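Local coordinates for trypsin-resistant surface T6 protein (Streptococcus pyogenes serotype M6, PDB 4P0D), which forms the backbone subunit of the surface pili of this Gram-positive pathogen, probably polymerised and attached to the cell wall by sortases, at residues F38-Y43 with N123-K127; S145-S149 with E179-Y183; V211-K216 with V228-I233; A280-Y284 with K299-K303; Y319-F323 with G469-L473. The protein carries 1 engineered substitution. One frame throughout, in Å; residues are numbered along the deposited sequence.

Interaction 1 of 5, residues F38-Y43 with N123-K127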
# COMPACT_ATOMS: atom_id res chain seq x y z
N PHE A 38 -22.83 -41.91 -33.18
CA PHE A 38 -21.92 -41.45 -32.12
C PHE A 38 -21.50 -42.61 -31.23
O PHE A 38 -22.35 -43.31 -30.65
CB PHE A 38 -22.60 -40.39 -31.24
CG PHE A 38 -21.75 -39.95 -30.07
CD1 PHE A 38 -20.62 -39.16 -30.28
CD2 PHE A 38 -22.06 -40.33 -28.77
CE1 PHE A 38 -19.83 -38.75 -29.22
CE2 PHE A 38 -21.27 -39.92 -27.70
CZ PHE A 38 -20.16 -39.12 -27.93
N ILE A 39 -20.20 -42.78 -31.05
CA ILE A 39 -19.65 -43.89 -30.28
C ILE A 39 -19.37 -43.47 -28.83
O ILE A 39 -20.05 -43.91 -27.90
CB ILE A 39 -18.36 -44.43 -30.97
CG1 ILE A 39 -18.62 -44.66 -32.47
CG2 ILE A 39 -17.87 -45.71 -30.30
CD1 ILE A 39 -17.52 -45.44 -33.18
N ASN A 40 -18.37 -42.60 -28.65
CA ASN A 40 -17.92 -42.20 -27.32
C ASN A 40 -17.03 -40.96 -27.41
O ASN A 40 -16.79 -40.43 -28.49
CB ASN A 40 -17.15 -43.36 -26.65
CG ASN A 40 -15.83 -43.67 -27.35
OD1 ASN A 40 -15.57 -43.20 -28.45
ND2 ASN A 40 -14.99 -44.49 -26.71
N PHE A 41 -16.52 -40.53 -26.25
CA PHE A 41 -15.50 -39.49 -26.21
C PHE A 41 -14.11 -40.06 -26.08
O PHE A 41 -13.89 -40.92 -25.25
CB PHE A 41 -15.74 -38.59 -25.01
CG PHE A 41 -16.92 -37.72 -25.17
CD1 PHE A 41 -16.91 -36.70 -26.12
CD2 PHE A 41 -18.04 -37.90 -24.39
CE1 PHE A 41 -18.02 -35.89 -26.29
CE2 PHE A 41 -19.15 -37.08 -24.55
CZ PHE A 41 -19.13 -36.08 -25.50
N LYS A 42 -13.18 -39.56 -26.89
CA LYS A 42 -11.76 -39.80 -26.69
C LYS A 42 -11.12 -38.59 -26.00
O LYS A 42 -11.11 -37.49 -26.55
CB LYS A 42 -11.05 -40.07 -28.02
CG LYS A 42 -9.54 -40.18 -27.87
CD LYS A 42 -8.86 -40.82 -29.08
CE LYS A 42 -8.46 -39.80 -30.14
NZ LYS A 42 -7.11 -40.09 -30.72
N TYR A 43 -10.56 -38.82 -24.83
CA TYR A 43 -9.98 -37.76 -24.01
C TYR A 43 -8.48 -37.68 -24.21
O TYR A 43 -7.83 -38.69 -24.42
CB TYR A 43 -10.29 -38.02 -22.55
CG TYR A 43 -11.75 -37.89 -22.22
CD1 TYR A 43 -12.35 -36.64 -22.17
CD2 TYR A 43 -12.54 -39.01 -21.98
CE1 TYR A 43 -13.68 -36.50 -21.87
CE2 TYR A 43 -13.88 -38.88 -21.68
CZ TYR A 43 -14.45 -37.61 -21.63
OH TYR A 43 -15.79 -37.46 -21.33
N ASN A 123 -23.73 -33.77 -20.38
CA ASN A 123 -23.70 -35.16 -19.94
C ASN A 123 -22.58 -35.94 -20.63
O ASN A 123 -22.61 -36.11 -21.85
CB ASN A 123 -25.05 -35.82 -20.24
CG ASN A 123 -25.25 -37.13 -19.48
OD1 ASN A 123 -24.32 -37.71 -18.91
ND2 ASN A 123 -26.49 -37.59 -19.46
N LEU A 124 -21.62 -36.42 -19.86
CA LEU A 124 -20.45 -37.11 -20.43
C LEU A 124 -20.54 -38.64 -20.51
O LEU A 124 -19.67 -39.26 -21.10
CB LEU A 124 -19.17 -36.71 -19.69
CG LEU A 124 -18.80 -35.22 -19.71
CD1 LEU A 124 -17.41 -35.03 -19.10
CD2 LEU A 124 -18.85 -34.60 -21.12
N VAL A 125 -21.59 -39.25 -19.94
CA VAL A 125 -21.75 -40.72 -20.05
C VAL A 125 -22.22 -41.11 -21.46
O VAL A 125 -23.19 -40.55 -21.98
CB VAL A 125 -22.68 -41.32 -18.96
CG1 VAL A 125 -22.21 -40.93 -17.56
CG2 VAL A 125 -24.14 -40.91 -19.15
N THR A 126 -21.50 -42.04 -22.09
CA THR A 126 -21.77 -42.41 -23.48
C THR A 126 -22.31 -43.84 -23.65
O THR A 126 -22.65 -44.23 -24.77
CB THR A 126 -20.53 -42.24 -24.37
OG1 THR A 126 -19.47 -43.08 -23.89
CG2 THR A 126 -20.07 -40.79 -24.36
N LYS A 127 -22.38 -44.61 -22.56
CA LYS A 127 -22.92 -45.98 -22.59
C LYS A 127 -24.45 -45.96 -22.60
O LYS A 127 -25.09 -46.38 -23.57
CB LYS A 127 -22.41 -46.79 -21.40
O HOH W 1 -17.27 -41.69 -23.45
O HOH W 2 -17.22 -39.72 -21.44
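T126 and L124 reach the polar groups of F41 and Y43 through water: two ordered molecules carry the hydrogen bonding between 38-43 and 123-127. The first accepts from F41 N at 3.1 Å and lies 2.6 Å from T126 OG1. The second donates to L124 O at 2.5 Å and sits in the ring plane of Y43, 2.7 Å from its OH. Beside the waters, the methyl of T126 meets two aromatic rings. T126 CG2 lies 3.5 Å from F41 CD2, approached obliquely, and 3.7 Å from F38 CE2, at the edge of that ring. The two rings are themselves in contact, because F38 CZ stands over the centre of F41. A chi1 of 61° at T126 puts CG2 beside its backbone N, among the rings, and leaves OG1 by N40 CB and the water. L124 contributes both branches and its carbonyl: CD1 comes within 3.7 Å of Y43 OH, CD2 brushes F41 CE2 at 4.2 Å, and the carbonyl oxygen lies at the F41 edge. A classic beta bulge, in which I39 and N40 both face V30 of strand 20-31, interrupts the regular strand just here. F41, Y43 and L124 all touch V95 of strand 94-101, which joins loop and strand within the T6 antigen Ig-like domain. N119 and S117 bond the loop directly from elsewhere. The apolar methyl and leucine branches supply the direct contact, whereas the amide, carbonyl and hydroxyls are met by solvent, which implies that against this strand the loop is held by shape and hydration.

Interaction 2 of 5, residues S145-S149 with E179-Y183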
# COMPACT_ATOMS: atom_id res chain seq x y z
N SER A 145 -16.03 -15.81 -10.29
CA SER A 145 -14.83 -15.04 -10.07
C SER A 145 -14.87 -14.36 -8.69
O SER A 145 -15.94 -14.24 -8.07
CB SER A 145 -14.70 -13.99 -11.19
OG SER A 145 -15.79 -13.08 -11.13
N SER A 146 -13.70 -13.92 -8.23
CA SER A 146 -13.57 -13.12 -7.02
C SER A 146 -12.73 -11.88 -7.31
O SER A 146 -11.90 -11.86 -8.21
CB SER A 146 -12.97 -13.97 -5.88
OG SER A 146 -11.68 -14.47 -6.23
N LEU A 147 -12.97 -10.81 -6.55
CA LEU A 147 -12.27 -9.54 -6.78
C LEU A 147 -11.59 -9.18 -5.47
O LEU A 147 -12.25 -8.74 -4.54
CB LEU A 147 -13.25 -8.43 -7.21
CG LEU A 147 -12.71 -7.01 -7.39
CD1 LEU A 147 -11.63 -6.96 -8.46
CD2 LEU A 147 -13.82 -6.03 -7.72
N PRO A 148 -10.27 -9.39 -5.38
CA PRO A 148 -9.58 -8.99 -4.17
C PRO A 148 -9.51 -7.47 -4.01
O PRO A 148 -9.79 -6.71 -4.95
CB PRO A 148 -8.18 -9.56 -4.37
CG PRO A 148 -8.39 -10.73 -5.29
CD PRO A 148 -9.41 -10.22 -6.25
N SER A 149 -9.14 -7.03 -2.82
CA SER A 149 -8.93 -5.61 -2.57
C SER A 149 -7.96 -5.45 -1.43
O SER A 149 -7.73 -6.38 -0.67
CB SER A 149 -10.23 -4.90 -2.19
OG SER A 149 -10.72 -5.41 -0.97
N GLU A 179 -9.48 -8.19 0.97
CA GLU A 179 -10.38 -9.26 0.57
C GLU A 179 -9.58 -10.26 -0.23
O GLU A 179 -8.83 -9.89 -1.12
CB GLU A 179 -11.56 -8.71 -0.26
CG GLU A 179 -12.41 -7.74 0.56
CD GLU A 179 -13.44 -6.98 -0.26
OE1 GLU A 179 -13.06 -6.11 -1.09
OE2 GLU A 179 -14.63 -7.25 -0.03
N LEU A 180 -9.71 -11.53 0.12
CA LEU A 180 -8.92 -12.59 -0.50
C LEU A 180 -9.45 -13.01 -1.86
O LEU A 180 -10.65 -12.96 -2.10
CB LEU A 180 -8.90 -13.82 0.40
CG LEU A 180 -8.20 -13.67 1.74
CD1 LEU A 180 -8.54 -14.83 2.65
CD2 LEU A 180 -6.69 -13.60 1.55
N PRO A 181 -8.56 -13.48 -2.74
CA PRO A 181 -9.06 -14.21 -3.89
C PRO A 181 -9.70 -15.51 -3.41
O PRO A 181 -9.45 -15.94 -2.27
CB PRO A 181 -7.79 -14.53 -4.68
CG PRO A 181 -6.72 -14.60 -3.65
CD PRO A 181 -7.09 -13.57 -2.63
N SER A 182 -10.53 -16.11 -4.24
CA SER A 182 -11.09 -17.42 -3.98
C SER A 182 -10.42 -18.38 -4.94
O SER A 182 -10.60 -18.27 -6.15
CB SER A 182 -12.60 -17.37 -4.18
OG SER A 182 -13.21 -18.59 -3.83
N TYR A 183 -9.62 -19.31 -4.42
CA TYR A 183 -8.94 -20.33 -5.25
C TYR A 183 -9.58 -21.69 -5.00
O TYR A 183 -9.91 -22.00 -3.86
CB TYR A 183 -7.47 -20.46 -4.89
CG TYR A 183 -6.63 -19.23 -5.03
CD1 TYR A 183 -6.63 -18.49 -6.21
CD2 TYR A 183 -5.76 -18.84 -4.01
CE1 TYR A 183 -5.83 -17.38 -6.36
CE2 TYR A 183 -4.95 -17.72 -4.15
CZ TYR A 183 -4.99 -17.00 -5.33
OH TYR A 183 -4.21 -15.91 -5.49
O HOH W 3 -12.18 -16.68 -7.71
O HOH W 4 -13.75 -6.82 -3.94
O HOH W 5 -12.90 -11.00 -2.58
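The carboxylate of E179 is the flat side-chain group that touches across this contact: its OE1 is met by the hydroxyl of S149, while the saturated rings of P148 and P181 pack beside each other further along. The S149 OG to E179 OE1 separation of 2.4 Å is very short for the hydrogen bond it represents, so its exact length is doubtful. Water also donates to E179 OE1, at 3.0 Å, and to L147 O, tying the carboxylate back to the first segment. P148 CG approaches P181 CB at 3.9 Å, and Y284 of strand 276-285 packs on both prolines. The backbones run roughly antiparallel. S149 and E179 form a hydrogen-bonded pair: S149 N makes a weak bond of 3.3 Å to E179 O, and the one from E179 N to S149 O is less certain. P181 has no N-H to give to L147 O, where the next pair of the ladder would fall; instead, water bridges L147 O to L180 O, and S182 N donates to the side chain of S146, at 2.8 Å to OG and 159°. A chi1 of 60° turns that OG towards the second segment, where a water 2.7 Å away also reaches S182 O. Strand 139-155 pairs with 108-116, where S146 bonds to T108, and then with 171-179, so it passes from the N-terminal domain into the middle one here. The S146 hydroxyl and waters thus take over where P181 ends the backbone pairing, and a hydrated, side-chain-mediated seam follows.

Interaction 3 of 5, residues V211-K216 with V228-I233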
# COMPACT_ATOMS: atom_id res chain seq x y z
N VAL A 211 -0.11 -8.83 13.34
CA VAL A 211 -1.06 -9.50 12.47
C VAL A 211 -2.14 -10.06 13.39
O VAL A 211 -1.83 -10.75 14.36
CB VAL A 211 -0.37 -10.64 11.68
CG1 VAL A 211 -1.38 -11.48 10.95
CG2 VAL A 211 0.66 -10.10 10.70
N GLU A 212 -3.40 -9.74 13.11
CA GLU A 212 -4.55 -10.36 13.78
C GLU A 212 -5.24 -11.23 12.75
O GLU A 212 -5.34 -10.87 11.58
CB GLU A 212 -5.51 -9.30 14.35
CG GLU A 212 -6.88 -9.81 14.83
CD GLU A 212 -8.01 -9.62 13.81
OE1 GLU A 212 -8.23 -8.45 13.42
OE2 GLU A 212 -8.68 -10.62 13.41
N TRP A 213 -5.69 -12.39 13.18
CA TRP A 213 -6.41 -13.33 12.32
C TRP A 213 -7.38 -14.11 13.22
O TRP A 213 -7.00 -14.59 14.29
CB TRP A 213 -5.43 -14.27 11.63
CG TRP A 213 -6.08 -15.35 10.79
CD1 TRP A 213 -6.70 -15.20 9.59
CD2 TRP A 213 -6.14 -16.73 11.10
NE1 TRP A 213 -7.16 -16.41 9.13
CE2 TRP A 213 -6.82 -17.37 10.04
CE3 TRP A 213 -5.67 -17.50 12.16
CZ2 TRP A 213 -7.05 -18.75 10.03
CZ3 TRP A 213 -5.91 -18.85 12.15
CH2 TRP A 213 -6.58 -19.47 11.09
N LYS A 214 -8.63 -14.19 12.78
CA LYS A 214 -9.71 -14.80 13.57
C LYS A 214 -9.83 -14.21 14.97
O LYS A 214 -10.15 -14.92 15.91
CB LYS A 214 -9.51 -16.32 13.65
CG LYS A 214 -9.71 -17.02 12.31
CD LYS A 214 -10.19 -18.46 12.47
CE LYS A 214 -9.28 -19.25 13.39
NZ LYS A 214 -9.36 -20.71 13.09
N GLY A 215 -9.56 -12.92 15.12
CA GLY A 215 -9.68 -12.26 16.41
C GLY A 215 -8.60 -12.66 17.41
O GLY A 215 -8.79 -12.48 18.61
N LYS A 216 -7.49 -13.20 16.91
CA LYS A 216 -6.34 -13.58 17.73
C LYS A 216 -5.09 -12.87 17.23
O LYS A 216 -4.89 -12.75 16.04
CB LYS A 216 -6.12 -15.09 17.62
CG LYS A 216 -7.31 -15.90 18.10
CD LYS A 216 -7.10 -17.38 17.84
CE LYS A 216 -8.22 -18.19 18.46
NZ LYS A 216 -7.77 -19.58 18.67
N VAL A 228 -0.20 -18.28 14.77
CA VAL A 228 -1.45 -18.20 15.52
C VAL A 228 -1.95 -19.62 15.80
O VAL A 228 -1.92 -20.47 14.91
CB VAL A 228 -2.58 -17.46 14.76
CG1 VAL A 228 -3.77 -17.18 15.69
CG2 VAL A 228 -2.09 -16.15 14.17
N GLU A 229 -2.42 -19.85 17.01
CA GLU A 229 -2.93 -21.18 17.43
C GLU A 229 -2.04 -22.37 17.02
O GLU A 229 -2.54 -23.41 16.60
CB GLU A 229 -4.43 -21.38 17.03
CG GLU A 229 -4.86 -21.06 15.59
CD GLU A 229 -6.39 -21.14 15.38
OE1 GLU A 229 -7.15 -20.57 16.17
OE2 GLU A 229 -6.83 -21.78 14.40
N ASN A 230 -0.72 -22.21 17.22
CA ASN A 230 0.30 -23.19 16.80
C ASN A 230 0.34 -23.42 15.29
O ASN A 230 0.98 -24.37 14.82
CB ASN A 230 0.17 -24.54 17.56
CG ASN A 230 0.73 -24.49 18.98
OD1 ASN A 230 1.62 -23.70 19.28
ND2 ASN A 230 0.21 -25.36 19.85
N THR A 231 -0.33 -22.57 14.53
CA THR A 231 -0.36 -22.66 13.08
C THR A 231 0.46 -21.52 12.51
O THR A 231 0.31 -20.38 12.91
CB THR A 231 -1.79 -22.54 12.56
OG1 THR A 231 -2.57 -23.62 13.08
CG2 THR A 231 -1.84 -22.57 11.04
N LYS A 232 1.31 -21.84 11.55
CA LYS A 232 2.00 -20.81 10.80
C LYS A 232 1.12 -20.34 9.64
O LYS A 232 0.85 -21.10 8.70
CB LYS A 232 3.31 -21.37 10.27
CG LYS A 232 4.20 -20.33 9.62
CD LYS A 232 5.18 -20.96 8.65
CE LYS A 232 6.48 -21.32 9.31
NZ LYS A 232 7.45 -21.81 8.29
N ILE A 233 0.65 -19.09 9.68
CA ILE A 233 -0.22 -18.60 8.62
C ILE A 233 0.53 -17.76 7.58
O ILE A 233 -0.04 -17.37 6.56
CB ILE A 233 -1.42 -17.78 9.15
CG1 ILE A 233 -0.96 -16.50 9.87
CG2 ILE A 233 -2.27 -18.64 10.05
CD1 ILE A 233 -2.08 -15.53 10.15
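V228 and E229 bring one beta-hairpin turn against W213, K214 and K216 of another: each segment holds a type I' turn, W213 to K216 and V228 to T231, in the Cna-B-like middle domain. V228 comes first, its CG1 3.7 Å from K216 CB and also at the edge of the W213 ring, near the ring plane, 4.0 Å from CE3. E229 follows at the first inner position of its turn and forks between two lysines. Its OE1 takes K216 NZ at 2.8 Å, nearly along the C-O direction, while OE2 takes K214 NZ at 3.0 Å from the syn side, 30° out of the carboxylate plane. K216 arrives extended; K214 bends at chi3 and has a second salt-bridge partner in E253. The same OE2 lies 3.8 Å from W213 CZ3, with ring and carboxylate planes almost perpendicular. The flanking positive charges would be expected to keep this glutamate ionised. Beyond the turn the chain enters strand 231-238, and I233 returns to the tryptophan, whose NE1 is bonded to L252 O. I233 CD1 touches W213 CB at 3.9 Å. On one ring face the indole carries K214 CG over its centre; on the opposite face I233 CG2 makes a CH-pi contact, 4.2 Å from the centroid of the six-membered ring and 14° off its normal.

Interaction 4 of 5, residues A280-Y284 with K299-K303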
# COMPACT_ATOMS: atom_id res chain seq x y z
N ALA A 280 1.07 0.28 -0.28
CA ALA A 280 0.77 -1.07 0.12
C ALA A 280 0.30 -1.85 -1.08
O ALA A 280 -0.50 -1.35 -1.87
CB ALA A 280 -0.30 -1.06 1.18
N GLU A 281 0.80 -3.07 -1.23
CA GLU A 281 0.49 -3.90 -2.40
C GLU A 281 0.06 -5.27 -1.97
O GLU A 281 0.67 -5.85 -1.07
CB GLU A 281 1.72 -4.01 -3.29
CG GLU A 281 2.04 -2.73 -4.02
CD GLU A 281 3.25 -2.85 -4.93
OE1 GLU A 281 3.05 -3.00 -6.15
OE2 GLU A 281 4.40 -2.76 -4.43
N PHE A 282 -1.01 -5.77 -2.58
CA PHE A 282 -1.52 -7.12 -2.36
C PHE A 282 -1.47 -7.89 -3.67
O PHE A 282 -2.24 -7.61 -4.60
CB PHE A 282 -2.94 -7.08 -1.78
CG PHE A 282 -3.55 -8.43 -1.54
CD1 PHE A 282 -2.77 -9.53 -1.15
CD2 PHE A 282 -4.91 -8.60 -1.66
CE1 PHE A 282 -3.36 -10.77 -0.92
CE2 PHE A 282 -5.50 -9.83 -1.41
CZ PHE A 282 -4.73 -10.92 -1.06
N PHE A 283 -0.54 -8.85 -3.72
CA PHE A 283 -0.31 -9.69 -4.91
C PHE A 283 -1.03 -10.99 -4.75
O PHE A 283 -0.93 -11.63 -3.70
CB PHE A 283 1.16 -10.01 -5.11
CG PHE A 283 2.01 -8.81 -5.29
CD1 PHE A 283 2.56 -8.17 -4.19
CD2 PHE A 283 2.26 -8.29 -6.56
CE1 PHE A 283 3.35 -7.05 -4.35
CE2 PHE A 283 3.05 -7.17 -6.72
CZ PHE A 283 3.60 -6.55 -5.62
N TYR A 284 -1.71 -11.41 -5.82
CA TYR A 284 -2.42 -12.70 -5.85
C TYR A 284 -2.37 -13.22 -7.30
O TYR A 284 -1.85 -12.53 -8.20
CB TYR A 284 -3.86 -12.54 -5.35
CG TYR A 284 -4.63 -11.48 -6.12
CD1 TYR A 284 -4.58 -10.14 -5.74
CD2 TYR A 284 -5.36 -11.81 -7.27
CE1 TYR A 284 -5.24 -9.17 -6.47
CE2 TYR A 284 -6.02 -10.84 -8.01
CZ TYR A 284 -5.97 -9.52 -7.60
OH TYR A 284 -6.63 -8.54 -8.32
N LYS A 299 11.91 -10.29 -2.31
CA LYS A 299 11.55 -9.47 -3.43
C LYS A 299 10.14 -9.81 -3.85
O LYS A 299 9.82 -10.98 -4.13
CB LYS A 299 12.50 -9.74 -4.59
CG LYS A 299 12.27 -8.86 -5.82
CD LYS A 299 12.89 -9.50 -7.06
CE LYS A 299 12.38 -8.86 -8.35
NZ LYS A 299 12.61 -7.38 -8.35
N LYS A 300 9.30 -8.79 -3.91
CA LYS A 300 7.93 -8.99 -4.32
C LYS A 300 7.88 -9.47 -5.77
O LYS A 300 8.79 -9.21 -6.55
CB LYS A 300 7.11 -7.72 -4.09
CG LYS A 300 7.51 -6.56 -4.94
CD LYS A 300 7.08 -5.27 -4.27
CE LYS A 300 7.51 -4.06 -5.09
NZ LYS A 300 6.95 -2.81 -4.50
N PRO A 301 6.83 -10.21 -6.13
CA PRO A 301 6.79 -10.79 -7.46
C PRO A 301 6.53 -9.75 -8.57
O PRO A 301 5.99 -8.68 -8.30
CB PRO A 301 5.60 -11.74 -7.37
CG PRO A 301 4.70 -11.12 -6.37
CD PRO A 301 5.61 -10.49 -5.36
N ASP A 302 6.91 -10.10 -9.79
CA ASP A 302 6.54 -9.31 -10.98
C ASP A 302 5.11 -9.65 -11.39
O ASP A 302 4.62 -10.75 -11.11
CB ASP A 302 7.50 -9.60 -12.12
CG ASP A 302 8.93 -9.27 -11.76
OD1 ASP A 302 9.17 -8.17 -11.21
OD2 ASP A 302 9.80 -10.12 -12.00
N LYS A 303 4.44 -8.71 -12.06
CA LYS A 303 3.01 -8.84 -12.39
C LYS A 303 2.74 -9.30 -13.83
O LYS A 303 3.61 -9.20 -14.68
CB LYS A 303 2.30 -7.52 -12.11
CG LYS A 303 2.19 -7.23 -10.62
CD LYS A 303 1.49 -5.91 -10.34
CE LYS A 303 2.42 -4.73 -10.58
NZ LYS A 303 1.75 -3.44 -10.24
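A proline-aromatic stack flanked by a salt bridge packs 299-303, part of the hydrophilic region that follows strand 276-285, back onto that strand. P301 lies over one face of F283, its CD 4.0 Å from the ring centroid and 11° off the normal, a CH-pi contact; P301 CG sits 3.7 Å from F283 CG. Lysine hydrocarbon adds to the packing round the ring: K303 CG is in plane at the ring edge, 4.0 Å from F283 CE2, and K300 CB comes obliquely to within 3.8 Å of F283 CE1. With CG between its backbone N and carbonyl carbon (chi1 66°) and the chain extended beyond, K300 runs past the phenyl group, and its NZ forms the salt bridge to E281 OE2, 2.6 Å away and nearly along the C-O direction. K303 NZ stays 4.3 Å from E281 OE1, beyond a salt bridge, although its charge probably helps stabilise the carboxylate. E281 and F283 face this segment, whereas F282 and Y284 project to the other side of the strand, onto P181, with F282 also touching I150 and Y284 touching P148. Strand 276-285 lies between antiparallel neighbours 192-197 and 307-316, whose S195 and S309 both touch F283.

Interaction 5 of 5, residues Y319-F323 with G469-L473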
# COMPACT_ATOMS: atom_id res chain seq x y z
N TYR A 319 4.20 20.79 7.07
CA TYR A 319 4.50 22.17 6.69
C TYR A 319 5.66 22.67 7.53
O TYR A 319 6.08 22.04 8.50
CB TYR A 319 3.28 23.07 6.96
CG TYR A 319 1.98 22.49 6.43
CD1 TYR A 319 1.76 22.36 5.07
CD2 TYR A 319 0.99 22.05 7.31
CE1 TYR A 319 0.59 21.82 4.57
CE2 TYR A 319 -0.20 21.51 6.82
CZ TYR A 319 -0.40 21.39 5.45
OH TYR A 319 -1.58 20.84 4.97
N GLN A 320 6.16 23.85 7.16
CA GLN A 320 7.20 24.48 7.95
C GLN A 320 6.87 25.95 8.15
O GLN A 320 6.23 26.57 7.29
CB GLN A 320 8.57 24.27 7.33
CG GLN A 320 8.71 24.77 5.90
CD GLN A 320 9.99 24.29 5.24
OE1 GLN A 320 10.62 23.32 5.69
NE2 GLN A 320 10.37 24.95 4.17
N ILE A 321 7.27 26.46 9.30
CA ILE A 321 7.01 27.84 9.67
C ILE A 321 8.26 28.68 9.40
O ILE A 321 9.36 28.30 9.76
CB ILE A 321 6.62 27.95 11.15
CG1 ILE A 321 5.38 27.09 11.42
CG2 ILE A 321 6.33 29.41 11.52
CD1 ILE A 321 5.00 27.01 12.87
N ALA A 322 8.03 29.85 8.80
CA ALA A 322 9.10 30.78 8.46
C ALA A 322 8.67 32.19 8.87
O ALA A 322 7.48 32.50 8.94
CB ALA A 322 9.39 30.73 6.97
N PHE A 323 9.65 33.03 9.17
CA PHE A 323 9.38 34.42 9.50
C PHE A 323 10.63 35.26 9.22
O PHE A 323 11.71 34.72 8.99
CB PHE A 323 8.98 34.56 10.97
CG PHE A 323 10.05 34.10 11.94
CD1 PHE A 323 11.06 34.95 12.34
CD2 PHE A 323 10.03 32.80 12.46
CE1 PHE A 323 12.03 34.55 13.22
CE2 PHE A 323 10.99 32.39 13.37
CZ PHE A 323 12.00 33.26 13.74
N GLY A 469 4.21 24.55 0.90
CA GLY A 469 4.86 23.92 2.05
C GLY A 469 5.26 24.85 3.18
O GLY A 469 5.29 24.45 4.34
N THR A 470 5.55 26.11 2.86
CA THR A 470 5.99 27.05 3.89
C THR A 470 4.91 28.07 4.25
O THR A 470 4.25 28.65 3.38
CB THR A 470 7.29 27.76 3.46
OG1 THR A 470 8.28 26.78 3.18
CG2 THR A 470 7.81 28.69 4.59
N VAL A 471 4.72 28.25 5.56
CA VAL A 471 3.81 29.23 6.09
C VAL A 471 4.68 30.38 6.61
O VAL A 471 5.31 30.26 7.65
CB VAL A 471 2.97 28.65 7.24
CG1 VAL A 471 1.99 29.68 7.75
CG2 VAL A 471 2.21 27.41 6.78
N LEU A 472 4.72 31.48 5.86
CA LEU A 472 5.53 32.67 6.23
C LEU A 472 4.72 33.70 7.01
O LEU A 472 3.65 34.14 6.55
CB LEU A 472 6.11 33.32 4.98
CG LEU A 472 6.97 34.58 5.15
CD1 LEU A 472 8.25 34.29 5.91
CD2 LEU A 472 7.29 35.19 3.79
N LEU A 473 5.20 34.10 8.18
CA LEU A 473 4.46 35.05 9.01
C LEU A 473 4.10 36.32 8.21
O LEU A 473 4.96 36.87 7.54
CB LEU A 473 5.29 35.45 10.22
CG LEU A 473 4.60 36.28 11.29
CD1 LEU A 473 3.54 35.48 12.03
CD2 LEU A 473 5.62 36.80 12.29
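Parallel strand pairing in the prealbumin-like domain joins the start of strand 320-327 to strand 470-479, near the C-terminal end of the modelled chain. I321 is in register with V471, and Q320 and A322 with T470 and L472. The zipper begins with Q320 N to G469 O at 3.0 Å and continues with an almost straight V471 N to Q320 O bond of 2.8 Å and 177°. A322 then uses both its backbone groups: its N reaches V471 O at 3.0 Å, and its O accepts L473 N at 2.9 Å. On the face of Q320, T470 and A322, a side-chain bond reinforces the ladder: Q320 NE2 donates to T470 OG1 at 2.9 Å, with the hydroxyl close to the amide plane. The T470 methyl, placed anti to the backbone N, meets A322 CB at 3.5 Å, while L472 CD1 packs on A322 CB at 3.9 Å. The other face, with I321 and V471, rests on I390 of strand 388-392. Strand 320-327 is paired on its far side with antiparallel 359-361; on the other side of 470-479, T470 makes a backbone hydrogen bond with V399 of strand 399-401, and G469 with A397; the side chains of T470 and L472 also touch V399.

Overall arrangement
Along the chain the five contacts come in series, each closing before the next opens, and they mark out an elongated molecule: interactions 1 and 5 have centres about 80 Å apart, on opposite sides of the chain's centre. Interaction 1 belongs to the N-terminal domain and interaction 5 to the prealbumin-like one; interactions 3 and 4 lie at the middle domain. Interaction 2, at the passage of strand 139-155 into the middle domain, touches interaction 4 through P148, E179 and Y183 packing on F282 and Y284, their centres about 15 Å apart. Interaction 3 lies apart, about 20 Å from interaction 2 between centres. This modular, extended layout fits a pilus backbone subunit.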